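Local coordinates for protein heavy metal cation tricomponent efflux pump ZneA(CzcA-like) (Cupriavidus metallidurans, PDB 4K0J) that probably exports zinc ions in exchange for protons, as the inner-membrane component of a three-part RND heavy-metal efflux pump, at residues Val961-Ala965 / Thr1001-Leu1005. Residues are numbered along the deposited sequence; the frame is centred on the assembly and turned at random.
Sequences VLMTA and TALTL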
ATOM      1  N   VAL C 961     -31.602  42.886  11.755  1.00 87.03           N
ATOM      2  CA  VAL C 961     -32.200  41.578  11.966  1.00 88.86           C
ATOM      3  C   VAL C 961     -33.125  41.192  10.818  1.00 92.38           C
ATOM      4  O   VAL C 961     -33.025  40.088  10.287  1.00 92.88           O
ATOM      5  CB  VAL C 961     -32.965  41.514  13.301  1.00 89.10           C
ATOM      6  CG1 VAL C 961     -33.710  40.193  13.419  1.00 92.13           C
ATOM      7  CG2 VAL C 961     -32.007  41.691  14.464  1.00 81.36           C
ATOM      8  N   LEU C 962     -34.016  42.100  10.431  1.00 95.91           N
ATOM      9  CA  LEU C 962     -34.927  41.831   9.320  1.00 99.40           C
ATOM     10  C   LEU C 962     -34.171  41.570   8.022  1.00109.50           C
ATOM     11  O   LEU C 962     -34.540  40.691   7.241  1.00115.97           O
ATOM     12  CB  LEU C 962     -35.907  42.988   9.121  1.00 94.12           C
ATOM     13  CG  LEU C 962     -37.005  43.151  10.172  1.00 90.61           C
ATOM     14  CD1 LEU C 962     -38.072  44.112   9.681  1.00 90.33           C
ATOM     15  CD2 LEU C 962     -37.608  41.805  10.529  1.00 89.14           C
ATOM     16  N   MET C 963     -33.105  42.334   7.803  1.00114.08           N
ATOM     17  CA  MET C 963     -32.315  42.227   6.583  1.00116.17           C
ATOM     18  C   MET C 963     -31.646  40.863   6.494  1.00116.93           C
ATOM     19  O   MET C 963     -31.777  40.157   5.487  1.00119.96           O
ATOM     20  CB  MET C 963     -31.270  43.343   6.535  1.00117.45           C
ATOM     21  CG  MET C 963     -30.883  43.786   5.137  1.00118.67           C
ATOM     22  SD  MET C 963     -30.017  45.368   5.123  1.00113.68           S
ATOM     23  CE  MET C 963     -28.616  44.992   6.171  1.00143.51           C
ATOM     24  N   THR C 964     -30.944  40.494   7.562  1.00115.85           N
ATOM     25  CA  THR C 964     -30.299  39.188   7.652  1.00114.46           C
ATOM     26  C   THR C 964     -31.318  38.067   7.480  1.00110.17           C
ATOM     27  O   THR C 964     -31.120  37.142   6.685  1.00113.83           O
ATOM     28  CB  THR C 964     -29.600  38.999   9.008  1.00118.35           C
ATOM     29  OG1 THR C 964     -30.544  39.197  10.067  1.00123.37           O
ATOM     30  CG2 THR C 964     -28.454  39.989   9.168  1.00119.96           C
ATOM     31  N   ALA C 965     -32.412  38.166   8.229  1.00100.02           N
ATOM     32  CA  ALA C 965     -33.466  37.158   8.219  1.00 94.21           C
ATOM     33  C   ALA C 965     -34.186  37.083   6.879  1.00 90.12           C
ATOM     34  O   ALA C 965     -34.936  36.141   6.625  1.00 91.24           O
ATOM     35  CB  ALA C 965     -34.457  37.423   9.329  1.00 94.90           C
ATOM     36  N   THR C1001     -37.905  35.073  13.402  1.00107.30           N
ATOM     37  CA  THR C1001     -37.619  36.491  13.559  1.00104.07           C
ATOM     38  C   THR C1001     -38.752  37.167  14.327  1.00103.53           C
ATOM     39  O   THR C1001     -38.519  38.066  15.136  1.00102.59           O
ATOM     40  CB  THR C1001     -37.445  37.172  12.189  1.00101.39           C
ATOM     41  OG1 THR C1001     -36.564  36.392  11.377  1.00 91.10           O
ATOM     42  CG2 THR C1001     -36.865  38.563  12.352  1.00109.56           C
ATOM     43  N   ALA C1002     -39.978  36.714  14.079  1.00 98.32           N
ATOM     44  CA  ALA C1002     -41.160  37.273  14.730  1.00 98.43           C
ATOM     45  C   ALA C1002     -41.176  36.968  16.224  1.00104.04           C
ATOM     46  O   ALA C1002     -41.945  37.560  16.981  1.00100.98           O
ATOM     47  CB  ALA C1002     -42.425  36.749  14.067  1.00 94.43           C
ATOM     48  N   LEU C1003     -40.329  36.036  16.641  1.00121.04           N
ATOM     49  CA  LEU C1003     -40.211  35.691  18.047  1.00128.01           C
ATOM     50  C   LEU C1003     -38.855  36.139  18.584  1.00129.04           C
ATOM     51  O   LEU C1003     -38.593  36.065  19.783  1.00135.81           O
ATOM     52  CB  LEU C1003     -40.420  34.188  18.249  1.00130.62           C
ATOM     53  CG  LEU C1003     -41.746  33.644  17.703  1.00135.68           C
ATOM     54  CD1 LEU C1003     -41.877  32.149  17.960  1.00136.16           C
ATOM     55  CD2 LEU C1003     -42.933  34.397  18.291  1.00139.33           C
ATOM     56  N   THR C1004     -38.001  36.615  17.681  1.00108.42           N
ATOM     57  CA  THR C1004     -36.699  37.152  18.056  1.00102.19           C
ATOM     58  C   THR C1004     -36.843  38.628  18.390  1.00111.15           C
ATOM     59  O   THR C1004     -36.058  39.185  19.155  1.00116.63           O
ATOM     60  CB  THR C1004     -35.679  37.016  16.911  1.00 97.33           C
ATOM     61  OG1 THR C1004     -35.761  35.705  16.342  1.00105.11           O
ATOM     62  CG2 THR C1004     -34.266  37.257  17.418  1.00 90.53           C
ATOM     63  N   LEU C1005     -37.860  39.257  17.808  1.00112.48           N
ATOM     64  CA  LEU C1005     -38.061  40.693  17.961  1.00106.90           C
ATOM     65  C   LEU C1005     -39.210  41.017  18.909  1.00108.29           C
ATOM     66  O   LEU C1005     -39.511  42.186  19.144  1.00106.35           O
ATOM     67  CB  LEU C1005     -38.317  41.336  16.598  1.00100.30           C
ATOM     68  CG  LEU C1005     -37.267  41.025  15.531  1.00 94.83           C
ATOM     69  CD1 LEU C1005     -37.612  41.704  14.213  1.00 91.10           C
ATOM     70  CD2 LEU C1005     -35.885  41.438  16.010  1.00 94.78           C
TER
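V961 and L1005 reach toward each other and meet tip to tip. CG1 of V961 lies 3.6 Å from CD2 of L1005. The valine places CG1 anti to its backbone N (chi1 174°), which turns this methyl toward T1001 and L1005. Both V961 and L1005 are buried. They form the tightly packed part of the contact. Helix 911-939 covers this part, with N927 touching V961 and M931 touching L1005.

The methyl of T1001 links this buried pair to the looser side. Its CG2 lies 3.7 Å from V961 CG1, where the two side chains run past each other in opposite directions. The same CG2 is 3.8 Å from L962 CD2. Thus one threonine methyl serves two residues of the facing helix.

The looser side is made by L962, T1001 and A965, all partly exposed. The CB of L962 points along the flank of the other segment, but the end of the side chain comes nearer. CD2 of L962 then lies 3.7 Å from CD1 of L1005, and the two leucines cross at a slant. The CA atoms nearest each other are those of A965 and T1001, 6.8 Å apart. Here A965 CB faces OG1 of T1001.

The contact joins helix 958-970 to the short, weakly bonded helix 1001-1004 and L1005 just after it, both in predicted membrane-spanning stretches of this RND transporter. Another face of 961-965 carries M963 and T964, which pack on helix 399-411.

No hydrogen bond links the two segments. T1001 OG1 bonds to the backbone O of L997, so its polar end is satisfied within its own part of the chain. The chemistry implies cohesion by apolar packing: methyl groups fit against one another, and no directional polar bond fixes one segment to the other.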